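Local structure of beta-glucosidase (Chaetomella raphigera, 6JXG) at residues A13-L17 and V285-A290; P530-A534 and D558-F562; L379-S385 and D439-I445; V29-W34 and A250-F256. The protein probably hydrolyses terminal, non-reducing beta-D-glucosyl residues and releases beta-D-glucose, as a secreted family 3 glycoside hydrolase of cellulose degradation. All blocks are in the same frame, centred on the assembly; numbering follows the deposited sequence.

Contact 1. Residues A13-L17 and V285-A290; sequences ATAAL and VTRILA
A13, A16 and L17 meet V285, T286, L289 and A290 mainly through aliphatic groups. No ring or other flat side chain takes part, so no face or edge arises. The motif is helix-helix packing: helix 7-17 lies against helix 278-294 of the N-terminal domain, which belongs to the TIM-barrel clan. The axes of the two short segments approach to 8.8 Å, and their N-to-C directions differ by 125°. A13 sits at the near point, with its CA 5.1 Å from A290 CA. Its methyl points at the partner backbone, and A13 CB lies 3.4 Å from T286 O. That oxygen already accepts the helical bond from A290 N. L289 CB touches the same methyl, while L289 CD1 reaches A16 CB at 3.8 Å. V285 also packs on I28 and V29 of helix 22-29, which joins this contact to a third helix. The hydroxyl of T286 is bonded to D282 O, within its own helix. L17 has CG anti to the backbone N (chi1 -175°), which carries its fork to V285 and T286. One prong, L17 CD1, lies 3.7 Å from V285 CB; the other, L17 CD2, lies 3.5 Å from T286 OG1.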
loop_
_atom_site.group_PDB
_atom_site.type_symbol
_atom_site.label_atom_id
_atom_site.label_comp_id
_atom_site.label_asym_id
_atom_site.label_seq_id
_atom_site.Cartn_x
_atom_site.Cartn_y
_atom_site.Cartn_z
ATOM N N ALA A 13 -7.531 -14.333 27.099
ATOM C CA ALA A 13 -7.307 -15.491 26.229
ATOM C C ALA A 13 -6.952 -16.725 27.001
ATOM O O ALA A 13 -7.434 -17.777 26.644
ATOM C CB ALA A 13 -6.210 -15.212 25.163
ATOM N N THR A 14 -6.044 -16.609 27.974
ATOM C CA THR A 14 -5.629 -17.774 28.759
ATOM C C THR A 14 -6.862 -18.351 29.509
ATOM O O THR A 14 -7.012 -19.551 29.610
ATOM C CB THR A 14 -4.390 -17.420 29.628
ATOM O OG1 THR A 14 -3.283 -17.115 28.716
ATOM C CG2 THR A 14 -3.964 -18.582 30.458
ATOM N N ALA A 15 -7.706 -17.486 30.037
ATOM C CA ALA A 15 -8.904 -17.936 30.743
ATOM C C ALA A 15 -9.864 -18.687 29.827
ATOM O O ALA A 15 -10.404 -19.722 30.196
ATOM C CB ALA A 15 -9.611 -16.786 31.375
ATOM N N ALA A 16 -10.088 -18.174 28.622
ATOM C CA ALA A 16 -10.902 -18.879 27.646
ATOM C C ALA A 16 -10.330 -20.233 27.207
ATOM O O ALA A 16 -11.073 -21.264 27.133
ATOM C CB ALA A 16 -11.172 -17.947 26.431
ATOM N N LEU A 17 -9.028 -20.264 26.947
ATOM C CA LEU A 17 -8.347 -21.478 26.529
ATOM C C LEU A 17 -8.643 -22.646 27.508
ATOM O O LEU A 17 -8.760 -23.818 27.118
ATOM C CB LEU A 17 -6.841 -21.244 26.452
ATOM C CG LEU A 17 -5.987 -22.388 25.911
ATOM C CD1 LEU A 17 -6.103 -22.566 24.422
ATOM C CD2 LEU A 17 -4.520 -22.264 26.308
ATOM N N VAL A 285 -4.201 -20.896 19.611
ATOM C CA VAL A 285 -5.477 -20.424 20.132
ATOM C C VAL A 285 -5.371 -19.259 21.041
ATOM O O VAL A 285 -6.201 -18.343 20.971
ATOM C CB VAL A 285 -6.239 -21.581 20.809
ATOM C CG1 VAL A 285 -7.589 -21.070 21.312
ATOM C CG2 VAL A 285 -6.502 -22.658 19.773
ATOM N N THR A 286 -4.364 -19.264 21.932
ATOM C CA THR A 286 -4.143 -18.165 22.796
ATOM C C THR A 286 -3.938 -16.869 21.994
ATOM O O THR A 286 -4.500 -15.851 22.336
ATOM C CB THR A 286 -2.945 -18.375 23.739
ATOM O OG1 THR A 286 -3.100 -19.588 24.512
ATOM C CG2 THR A 286 -2.812 -17.228 24.663
ATOM N N ARG A 287 -3.187 -16.977 20.909
ATOM C CA ARG A 287 -2.872 -15.826 20.078
ATOM C C ARG A 287 -4.132 -15.280 19.349
ATOM O O ARG A 287 -4.396 -14.075 19.338
ATOM C CB ARG A 287 -1.797 -16.185 19.083
ATOM C CG ARG A 287 -0.390 -16.351 19.685
ATOM C CD ARG A 287 0.614 -16.908 18.701
ATOM N NE ARG A 287 1.958 -16.867 19.257
ATOM C CZ ARG A 287 2.724 -15.781 19.409
ATOM N NH1 ARG A 287 2.346 -14.611 18.946
ATOM N NH2 ARG A 287 3.911 -15.916 20.008
ATOM N N ILE A 288 -4.883 -16.172 18.712
ATOM C CA ILE A 288 -6.109 -15.836 17.978
ATOM C C ILE A 288 -7.122 -15.142 18.907
ATOM O O ILE A 288 -7.627 -14.051 18.606
ATOM C CB ILE A 288 -6.765 -17.094 17.368
ATOM C CG1 ILE A 288 -5.813 -17.730 16.354
ATOM C CG2 ILE A 288 -8.089 -16.731 16.672
ATOM C CD1 ILE A 288 -6.052 -19.169 15.987
ATOM N N LEU A 289 -7.301 -15.739 20.086
ATOM C CA LEU A 289 -8.222 -15.170 21.090
ATOM C C LEU A 289 -7.655 -13.849 21.636
ATOM O O LEU A 289 -8.402 -12.914 21.890
ATOM C CB LEU A 289 -8.502 -16.191 22.238
ATOM C CG LEU A 289 -9.222 -17.480 21.792
ATOM C CD1 LEU A 289 -9.460 -18.309 23.042
ATOM C CD2 LEU A 289 -10.567 -17.227 21.093
ATOM N N ALA A 290 -6.342 -13.762 21.868
ATOM C CA ALA A 290 -5.761 -12.523 22.359
ATOM C C ALA A 290 -6.108 -11.347 21.403
ATOM O O ALA A 290 -6.434 -10.257 21.847
ATOM C CB ALA A 290 -4.266 -12.651 22.509
#

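Contact 2. Residues P530-A534 and D558-F562; sequences PYTIA and DYRHF
T532 is gripped by the carboxylate of D558 and packed against one face of the F562 ring. This polar and apolar pair is the tight part of the contact. T532 N donates to D558 OD1 at 2.8 Å with an angle of 165°, on the syn side of that oxygen. T532 OG1 donates to D558 OD2 at 2.8 Å, from above the carboxylate plane. At chi1 -161° the D558 carboxylate stretches away from its own N to the loop. T532 CG2 makes a CH-pi contact, 3.7 Å from the centroid of the F562 ring and 11° off its normal. The thinner side holds A534, whose CB touches only the ring edge, 3.7 Å from F562 CZ, and Y559, which barely meets T532. Even this side is buried, and Y540 packs edge-to-face with F562. The contact ties the loop after helix 511-519 to the start of helix 559-564 in the C-terminal domain. Replacing D558 by alanine is likely to leave T532 N and OG1 without these acceptors and the loop less firmly held. Y559 N adds a weak bond to D558 OD2. Such a set of donors around a buried carboxylate would be expected to favour its ionised form.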
loop_
_atom_site.group_PDB
_atom_site.type_symbol
_atom_site.label_atom_id
_atom_site.label_comp_id
_atom_site.label_asym_id
_atom_site.label_seq_id
_atom_site.Cartn_x
_atom_site.Cartn_y
_atom_site.Cartn_z
ATOM N N PRO A 530 5.596 8.113 -5.236
ATOM C CA PRO A 530 6.077 7.161 -4.264
ATOM C C PRO A 530 6.991 6.111 -4.862
ATOM O O PRO A 530 7.356 5.180 -4.190
ATOM C CB PRO A 530 4.776 6.492 -3.778
ATOM C CG PRO A 530 3.931 6.387 -5.027
ATOM C CD PRO A 530 4.263 7.725 -5.760
ATOM N N TYR A 531 7.372 6.309 -6.115
ATOM C CA TYR A 531 8.347 5.487 -6.832
ATOM C C TYR A 531 9.020 6.315 -7.909
ATOM O O TYR A 531 8.676 7.480 -8.111
ATOM C CB TYR A 531 7.664 4.260 -7.409
ATOM C CG TYR A 531 6.321 4.569 -8.058
ATOM C CD1 TYR A 531 6.227 5.434 -9.132
ATOM C CD2 TYR A 531 5.133 3.968 -7.587
ATOM C CE1 TYR A 531 5.023 5.719 -9.705
ATOM C CE2 TYR A 531 3.922 4.258 -8.178
ATOM C CZ TYR A 531 3.883 5.141 -9.229
ATOM O OH TYR A 531 2.659 5.391 -9.806
ATOM N N THR A 532 10.058 5.764 -8.498
ATOM C CA THR A 532 10.812 6.478 -9.515
ATOM C C THR A 532 10.298 6.191 -10.878
ATOM O O THR A 532 9.969 5.015 -11.155
ATOM C CB THR A 532 12.305 6.073 -9.456
ATOM O OG1 THR A 532 12.848 6.365 -8.197
ATOM C CG2 THR A 532 13.171 6.778 -10.514
ATOM N N ILE A 533 10.217 7.244 -11.737
ATOM C CA ILE A 533 9.906 7.114 -13.149
ATOM C C ILE A 533 11.228 7.312 -13.920
ATOM O O ILE A 533 11.797 8.420 -14.000
ATOM C CB ILE A 533 8.817 8.096 -13.616
ATOM C CG1 ILE A 533 7.510 7.794 -12.886
ATOM C CG2 ILE A 533 8.626 8.087 -15.150
ATOM C CD1 ILE A 533 6.348 8.618 -13.327
ATOM N N ALA A 534 11.746 6.183 -14.415
ATOM C CA ALA A 534 13.027 6.135 -15.135
ATOM C C ALA A 534 12.855 6.558 -16.599
ATOM O O ALA A 534 11.723 6.638 -17.153
ATOM C CB ALA A 534 13.539 4.761 -15.092
ATOM N N ASP A 558 14.582 0.972 -6.144
ATOM C CA ASP A 558 14.051 2.239 -6.535
ATOM C C ASP A 558 15.143 3.347 -6.441
ATOM O O ASP A 558 16.273 3.143 -6.900
ATOM C CB ASP A 558 12.724 2.567 -5.781
ATOM C CG ASP A 558 11.896 3.645 -6.479
ATOM O OD1 ASP A 558 11.070 3.394 -7.429
ATOM O OD2 ASP A 558 12.092 4.785 -6.042
ATOM N N TYR A 559 14.826 4.489 -5.846
ATOM C CA TYR A 559 15.741 5.652 -5.870
ATOM C C TYR A 559 17.102 5.401 -5.241
ATOM O O TYR A 559 18.072 6.063 -5.593
ATOM C CB TYR A 559 15.106 6.917 -5.249
ATOM C CG TYR A 559 14.885 6.869 -3.736
ATOM C CD1 TYR A 559 15.746 7.499 -2.882
ATOM C CD2 TYR A 559 13.789 6.183 -3.187
ATOM C CE1 TYR A 559 15.594 7.458 -1.511
ATOM C CE2 TYR A 559 13.586 6.214 -1.837
ATOM C CZ TYR A 559 14.514 6.801 -0.988
ATOM O OH TYR A 559 14.329 6.757 0.384
ATOM N N ARG A 560 17.159 4.498 -4.264
ATOM C CA ARG A 560 18.431 4.076 -3.667
ATOM C C ARG A 560 19.406 3.576 -4.744
ATOM O O ARG A 560 20.594 3.886 -4.691
ATOM C CB ARG A 560 18.172 2.963 -2.651
ATOM C CG ARG A 560 17.385 3.390 -1.406
ATOM C CD ARG A 560 16.808 2.146 -0.678
ATOM N NE ARG A 560 16.588 2.421 0.753
ATOM C CZ ARG A 560 15.571 3.124 1.247
ATOM N NH1 ARG A 560 14.654 3.575 0.415
ATOM N NH2 ARG A 560 15.523 3.448 2.558
ATOM N N HIS A 561 18.896 2.828 -5.711
ATOM C CA HIS A 561 19.686 2.402 -6.866
ATOM C C HIS A 561 20.071 3.516 -7.804
ATOM O O HIS A 561 21.260 3.640 -8.187
ATOM C CB HIS A 561 18.980 1.288 -7.623
ATOM C CG HIS A 561 19.584 0.962 -8.946
ATOM N ND1 HIS A 561 20.814 0.355 -9.098
ATOM C CD2 HIS A 561 19.083 1.118 -10.192
ATOM C CE1 HIS A 561 21.054 0.183 -10.389
ATOM N NE2 HIS A 561 20.013 0.626 -11.069
ATOM N N PHE A 562 19.102 4.312 -8.187
ATOM C CA PHE A 562 19.384 5.449 -9.094
ATOM C C PHE A 562 20.466 6.311 -8.451
ATOM O O PHE A 562 21.421 6.748 -9.171
ATOM C CB PHE A 562 18.134 6.248 -9.434
ATOM C CG PHE A 562 17.166 5.512 -10.309
ATOM C CD1 PHE A 562 17.093 5.777 -11.652
ATOM C CD2 PHE A 562 16.315 4.514 -9.778
ATOM C CE1 PHE A 562 16.214 5.125 -12.464
ATOM C CE2 PHE A 562 15.463 3.791 -10.617
ATOM C CZ PHE A 562 15.399 4.109 -11.966
#

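Contact 3. Residues L379-S385 and D439-I445; sequences LAMGWGS and DSGEGYI
W383 and G441 form a single parallel beta bridge between two loops of the C-terminal domain. These loops follow strands 351-355 and 431-438, which are neighbours in its mixed sheet. Two backbone bonds make the bridge: W383 N donates to S440 O at 3.1 Å, and E442 N to W383 O at 3.0 Å. Next comes the packing round the indole. S440 and G441 lie with their backbone over one face, and I445 CG2 lies over the opposite face. I445 CB is 3.5 Å from W383 CD1. A side chain on G441 would run into the indole. L379 CD1 packs 3.5 Å from D439 OD2, which sits at the ring edge. The indole also bonds: W383 NE1 donates to E442 O at 3.1 Å, with the oxygen near the ring plane. A leucine in place of W383 would probably leave E442 O without this donor and open a gap between G441 and I445. The last group is the carboxylate of E442. The side chain is extended (chi1 -171°), and its OE1 forms a salt bridge with R166. Its OE2 takes two donors: S385 N at 3.0 Å on the anti side, and S385 OG at 2.7 Å on the syn lone pair.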
loop_
_atom_site.group_PDB
_atom_site.type_symbol
_atom_site.label_atom_id
_atom_site.label_comp_id
_atom_site.label_asym_id
_atom_site.label_seq_id
_atom_site.Cartn_x
_atom_site.Cartn_y
_atom_site.Cartn_z
ATOM N N LEU A 379 -10.107 3.580 -15.245
ATOM C CA LEU A 379 -9.395 2.676 -14.407
ATOM C C LEU A 379 -9.252 3.273 -12.992
ATOM O O LEU A 379 -8.599 4.331 -12.856
ATOM C CB LEU A 379 -7.997 2.382 -14.973
ATOM C CG LEU A 379 -7.118 1.487 -14.109
ATOM C CD1 LEU A 379 -7.675 0.063 -14.103
ATOM C CD2 LEU A 379 -5.718 1.421 -14.609
ATOM N N ALA A 380 -9.766 2.557 -11.975
ATOM C CA ALA A 380 -9.754 3.104 -10.616
ATOM C C ALA A 380 -9.324 2.140 -9.551
ATOM O O ALA A 380 -9.242 2.486 -8.360
ATOM C CB ALA A 380 -11.096 3.725 -10.289
ATOM N N MET A 381 -8.887 0.971 -10.011
ATOM C CA MET A 381 -8.525 -0.156 -9.152
ATOM C C MET A 381 -7.774 -1.154 -10.106
ATOM O O MET A 381 -8.247 -1.357 -11.249
ATOM C CB MET A 381 -9.877 -0.761 -8.745
ATOM C CG MET A 381 -9.776 -1.698 -7.676
ATOM S SD MET A 381 -11.243 -2.207 -6.998
ATOM C CE MET A 381 -12.051 -0.710 -6.468
ATOM N N GLY A 382 -6.707 -1.768 -9.655
ATOM C CA GLY A 382 -6.206 -3.030 -10.244
ATOM C C GLY A 382 -7.038 -4.290 -9.982
ATOM O O GLY A 382 -8.158 -4.222 -9.530
ATOM N N TRP A 383 -6.554 -5.468 -10.392
ATOM C CA TRP A 383 -7.420 -6.651 -10.297
ATOM C C TRP A 383 -6.921 -7.645 -9.262
ATOM O O TRP A 383 -5.768 -7.614 -8.839
ATOM C CB TRP A 383 -7.575 -7.381 -11.631
ATOM C CG TRP A 383 -6.397 -8.040 -12.166
ATOM C CD1 TRP A 383 -5.861 -9.218 -11.754
ATOM C CD2 TRP A 383 -5.602 -7.632 -13.318
ATOM N NE1 TRP A 383 -4.799 -9.568 -12.556
ATOM C CE2 TRP A 383 -4.587 -8.608 -13.492
ATOM C CE3 TRP A 383 -5.633 -6.541 -14.173
ATOM C CZ2 TRP A 383 -3.616 -8.526 -14.510
ATOM C CZ3 TRP A 383 -4.676 -6.484 -15.238
ATOM C CH2 TRP A 383 -3.678 -7.463 -15.366
ATOM N N GLY A 384 -7.831 -8.530 -8.887
ATOM C CA GLY A 384 -7.520 -9.601 -7.937
ATOM C C GLY A 384 -8.340 -9.530 -6.677
ATOM O O GLY A 384 -9.451 -9.035 -6.703
ATOM N N SER A 385 -7.767 -10.027 -5.569
ATOM C CA SER A 385 -8.442 -10.076 -4.298
ATOM C C SER A 385 -8.514 -8.746 -3.603
ATOM O O SER A 385 -9.391 -8.535 -2.776
ATOM C CB SER A 385 -7.742 -11.067 -3.368
ATOM O OG SER A 385 -6.476 -10.513 -3.058
ATOM N N ASP A 439 -2.426 -1.114 -16.195
ATOM C CA ASP A 439 -3.088 -1.912 -15.200
ATOM C C ASP A 439 -2.303 -3.156 -14.870
ATOM O O ASP A 439 -1.376 -3.539 -15.566
ATOM C CB ASP A 439 -4.530 -2.242 -15.710
ATOM C CG ASP A 439 -5.500 -2.655 -14.647
ATOM O OD1 ASP A 439 -5.190 -2.547 -13.422
ATOM O OD2 ASP A 439 -6.645 -3.094 -15.082
ATOM N N SER A 440 -2.687 -3.793 -13.770
ATOM C CA SER A 440 -2.075 -5.059 -13.378
ATOM C C SER A 440 -2.892 -5.577 -12.192
ATOM O O SER A 440 -3.785 -4.910 -11.677
ATOM C CB SER A 440 -0.573 -4.869 -13.015
ATOM O OG SER A 440 -0.334 -4.172 -11.786
ATOM N N GLY A 441 -2.508 -6.738 -11.728
ATOM C CA GLY A 441 -3.224 -7.400 -10.659
ATOM C C GLY A 441 -2.602 -8.675 -10.174
ATOM O O GLY A 441 -1.458 -9.031 -10.506
ATOM N N GLU A 442 -3.366 -9.347 -9.319
ATOM C CA GLU A 442 -2.970 -10.572 -8.741
ATOM C C GLU A 442 -2.842 -11.695 -9.793
ATOM O O GLU A 442 -3.577 -11.754 -10.780
ATOM C CB GLU A 442 -3.990 -10.957 -7.631
ATOM C CG GLU A 442 -3.546 -12.143 -6.816
ATOM C CD GLU A 442 -4.447 -12.420 -5.607
ATOM O OE1 GLU A 442 -4.229 -13.469 -4.955
ATOM O OE2 GLU A 442 -5.212 -11.521 -5.228
ATOM N N GLY A 443 -1.886 -12.542 -9.576
ATOM C CA GLY A 443 -1.555 -13.561 -10.579
ATOM C C GLY A 443 -2.460 -14.790 -10.686
ATOM O O GLY A 443 -1.952 -15.859 -10.948
ATOM N N TYR A 444 -3.779 -14.627 -10.573
ATOM C CA TYR A 444 -4.713 -15.687 -10.958
ATOM C C TYR A 444 -5.574 -15.263 -12.097
ATOM O O TYR A 444 -6.407 -16.025 -12.511
ATOM C CB TYR A 444 -5.543 -16.237 -9.796
ATOM C CG TYR A 444 -6.529 -15.277 -9.219
ATOM C CD1 TYR A 444 -7.821 -15.256 -9.660
ATOM C CD2 TYR A 444 -6.178 -14.441 -8.136
ATOM C CE1 TYR A 444 -8.780 -14.347 -9.142
ATOM C CE2 TYR A 444 -7.097 -13.525 -7.632
ATOM C CZ TYR A 444 -8.392 -13.486 -8.159
ATOM O OH TYR A 444 -9.277 -12.588 -7.624
ATOM N N ILE A 445 -5.373 -14.057 -12.628
ATOM C CA ILE A 445 -6.159 -13.513 -13.692
ATOM C C ILE A 445 -5.185 -12.998 -14.771
ATOM O O ILE A 445 -4.191 -12.330 -14.465
ATOM C CB ILE A 445 -6.940 -12.290 -13.161
ATOM C CG1 ILE A 445 -7.979 -12.710 -12.097
ATOM C CG2 ILE A 445 -7.727 -11.637 -14.284
ATOM C CD1 ILE A 445 -8.725 -11.563 -11.450
#

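Contact 4. Residues V29-W34 and A250-F256; sequences VTGVGW and AMPGDNF
W34, F256 and G31 lose the most surface in this contact of two loops in the N-terminal part of the chain. The first loop leaves helix 22-29; the second leads toward helix 265-272. W34 and F256 make an edge-to-face pair. The edge of F256 points at the face of W34, with F256 CD1 3.7 Å from W34 CD2 and the planes at 84°. With chi1 at 176° the indole of W34 turns away from its own N and lies over the F256 edge. P252 sits at the indole edge, and its CG touches W34 CB at 3.7 Å. W309 and W233 also pack on W34, so it belongs to an aromatic cluster. The backbone of W34 is fixed too: W34 N donates to D254 OD2 at 2.9 Å, from above the carboxylate plane.

G31 lies away from this pair, where the two backbones come closest. G31 N donates to A250 O at 2.9 Å, and A250 N donates to V29 O at 2.9 Å. The two bonds form a single parallel bridge of T30 with A250. A side chain on G31 would strike P252 O. G253 CA makes a CA-H...O contact of 3.4 Å with G31 O. Next, G33 N donates to P252 O at 2.9 Å, after a cis peptide. The chemistry implies a polar backbone core with an aromatic end: the loops satisfy several of each other's peptide groups, and glycines let them come close.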
loop_
_atom_site.group_PDB
_atom_site.type_symbol
_atom_site.label_atom_id
_atom_site.label_comp_id
_atom_site.label_asym_id
_atom_site.label_seq_id
_atom_site.Cartn_x
_atom_site.Cartn_y
_atom_site.Cartn_z
ATOM N N VAL A 29 -8.489 -22.940 14.744
ATOM C CA VAL A 29 -7.285 -22.761 13.992
ATOM C C VAL A 29 -7.453 -23.239 12.543
ATOM O O VAL A 29 -6.579 -23.015 11.675
ATOM C CB VAL A 29 -6.292 -23.578 14.868
ATOM C CG1 VAL A 29 -5.771 -24.798 14.251
ATOM C CG2 VAL A 29 -5.595 -22.798 15.997
ATOM N N THR A 30 -8.571 -23.873 12.235
ATOM C CA THR A 30 -8.759 -24.527 10.963
ATOM C C THR A 30 -9.964 -23.941 10.282
ATOM O O THR A 30 -11.075 -24.012 10.763
ATOM C CB THR A 30 -8.983 -26.049 11.096
ATOM O OG1 THR A 30 -8.028 -26.600 11.988
ATOM C CG2 THR A 30 -8.948 -26.748 9.726
ATOM N N GLY A 31 -9.705 -23.300 9.137
ATOM C CA GLY A 31 -10.760 -22.743 8.342
ATOM C C GLY A 31 -11.813 -23.786 8.011
ATOM O O GLY A 31 -11.489 -24.979 7.826
ATOM N N VAL A 32 -13.052 -23.320 7.824
ATOM C CA VAL A 32 -14.198 -24.274 7.555
ATOM C C VAL A 32 -14.230 -24.830 6.140
ATOM O O VAL A 32 -14.975 -25.766 5.877
ATOM C CB VAL A 32 -15.580 -23.656 7.831
ATOM C CG1 VAL A 32 -15.668 -23.234 9.265
ATOM C CG2 VAL A 32 -15.880 -22.510 6.897
ATOM N N GLY A 33 -13.416 -24.277 5.237
ATOM C CA GLY A 33 -13.432 -24.671 3.857
ATOM C C GLY A 33 -13.745 -23.509 2.945
ATOM O O GLY A 33 -14.564 -22.638 3.280
ATOM N N TRP A 34 -13.199 -23.545 1.737
ATOM C CA TRP A 34 -13.446 -22.487 0.748
ATOM C C TRP A 34 -14.940 -22.372 0.353
ATOM O O TRP A 34 -15.553 -23.349 0.003
ATOM C CB TRP A 34 -12.571 -22.733 -0.465
ATOM C CG TRP A 34 -12.760 -21.791 -1.600
ATOM C CD1 TRP A 34 -13.053 -22.136 -2.854
ATOM C CD2 TRP A 34 -12.577 -20.357 -1.591
ATOM N NE1 TRP A 34 -13.141 -21.009 -3.636
ATOM C CE2 TRP A 34 -12.843 -19.900 -2.881
ATOM C CE3 TRP A 34 -12.246 -19.409 -0.578
ATOM C CZ2 TRP A 34 -12.754 -18.517 -3.261
ATOM C CZ3 TRP A 34 -12.184 -18.014 -0.923
ATOM C CH2 TRP A 34 -12.464 -17.576 -2.272
ATOM N N ALA A 250 -5.180 -21.694 9.486
ATOM C CA ALA A 250 -5.100 -22.204 8.130
ATOM C C ALA A 250 -6.317 -21.804 7.338
ATOM O O ALA A 250 -7.407 -22.269 7.645
ATOM C CB ALA A 250 -4.953 -23.725 8.114
ATOM N N MET A 251 -6.129 -20.959 6.339
ATOM C CA MET A 251 -7.240 -20.522 5.519
ATOM C C MET A 251 -7.041 -20.942 4.054
ATOM O O MET A 251 -5.948 -20.822 3.571
ATOM C CB MET A 251 -7.317 -18.987 5.575
ATOM C CG MET A 251 -7.932 -18.476 6.857
ATOM S SD MET A 251 -9.711 -18.883 6.868
ATOM C CE MET A 251 -9.904 -19.231 8.607
ATOM N N PRO A 252 -8.125 -21.234 3.287
ATOM C CA PRO A 252 -9.515 -21.267 3.831
ATOM C C PRO A 252 -9.840 -22.495 4.646
ATOM O O PRO A 252 -11.020 -22.649 5.100
ATOM C CB PRO A 252 -10.384 -21.225 2.579
ATOM C CG PRO A 252 -9.534 -21.830 1.497
ATOM C CD PRO A 252 -8.100 -21.430 1.815
ATOM N N GLY A 253 -8.812 -23.374 4.852
ATOM C CA GLY A 253 -8.914 -24.618 5.641
ATOM C C GLY A 253 -8.669 -25.864 4.785
ATOM O O GLY A 253 -7.975 -26.823 5.221
ATOM N N ASP A 254 -9.254 -25.871 3.584
ATOM C CA ASP A 254 -9.003 -26.887 2.600
ATOM C C ASP A 254 -8.281 -26.288 1.388
ATOM O O ASP A 254 -7.952 -25.048 1.334
ATOM C CB ASP A 254 -10.290 -27.619 2.184
ATOM C CG ASP A 254 -11.312 -26.718 1.511
ATOM O OD1 ASP A 254 -12.352 -27.305 1.167
ATOM O OD2 ASP A 254 -11.081 -25.483 1.302
ATOM N N ASN A 255 -8.021 -27.116 0.382
ATOM C CA ASN A 255 -7.326 -26.586 -0.783
ATOM C C ASN A 255 -8.334 -26.038 -1.785
ATOM O O ASN A 255 -8.716 -26.753 -2.719
ATOM C CB ASN A 255 -6.418 -27.629 -1.415
ATOM C CG ASN A 255 -5.747 -27.131 -2.695
ATOM O OD1 ASN A 255 -5.467 -27.911 -3.606
ATOM N ND2 ASN A 255 -5.609 -25.829 -2.837
ATOM N N PHE A 256 -8.780 -24.784 -1.542
ATOM C CA PHE A 256 -9.799 -24.110 -2.346
ATOM C C PHE A 256 -10.951 -25.007 -2.677
ATOM O O PHE A 256 -11.413 -25.118 -3.842
ATOM C CB PHE A 256 -9.185 -23.502 -3.652
ATOM C CG PHE A 256 -8.562 -22.145 -3.451
ATOM C CD1 PHE A 256 -9.349 -21.057 -3.169
ATOM C CD2 PHE A 256 -7.161 -21.965 -3.551
ATOM C CE1 PHE A 256 -8.778 -19.794 -2.985
ATOM C CE2 PHE A 256 -6.622 -20.707 -3.393
ATOM C CZ PHE A 256 -7.409 -19.642 -3.100
HETATM O O HOH W 1 -12.878 -20.490 5.315
#

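How the contacts relate
From the N terminus come 13-17, then 29-34 at the end of helix 22-29. Contact 4 closes first, when the chain returns at 250-256. Contact 1 then closes at 285-290, so contact 4 lies within its longer loop. The two touch, with I288 CD1 3.7 Å from V29 CG2, and together bring the first helices and the following loop against helix 278-294 and the loop before helix 265-272. Contacts 3 and 2 follow in series in the C-terminal domain. Contact 3 joins loops beyond two strands; contact 2 fixes a later loop to helix 559-564. None cross. Nearest atoms of contacts 3 and 4 are about 7 Å apart; contact 2 lies across the chain's centre from contacts 1 and 4.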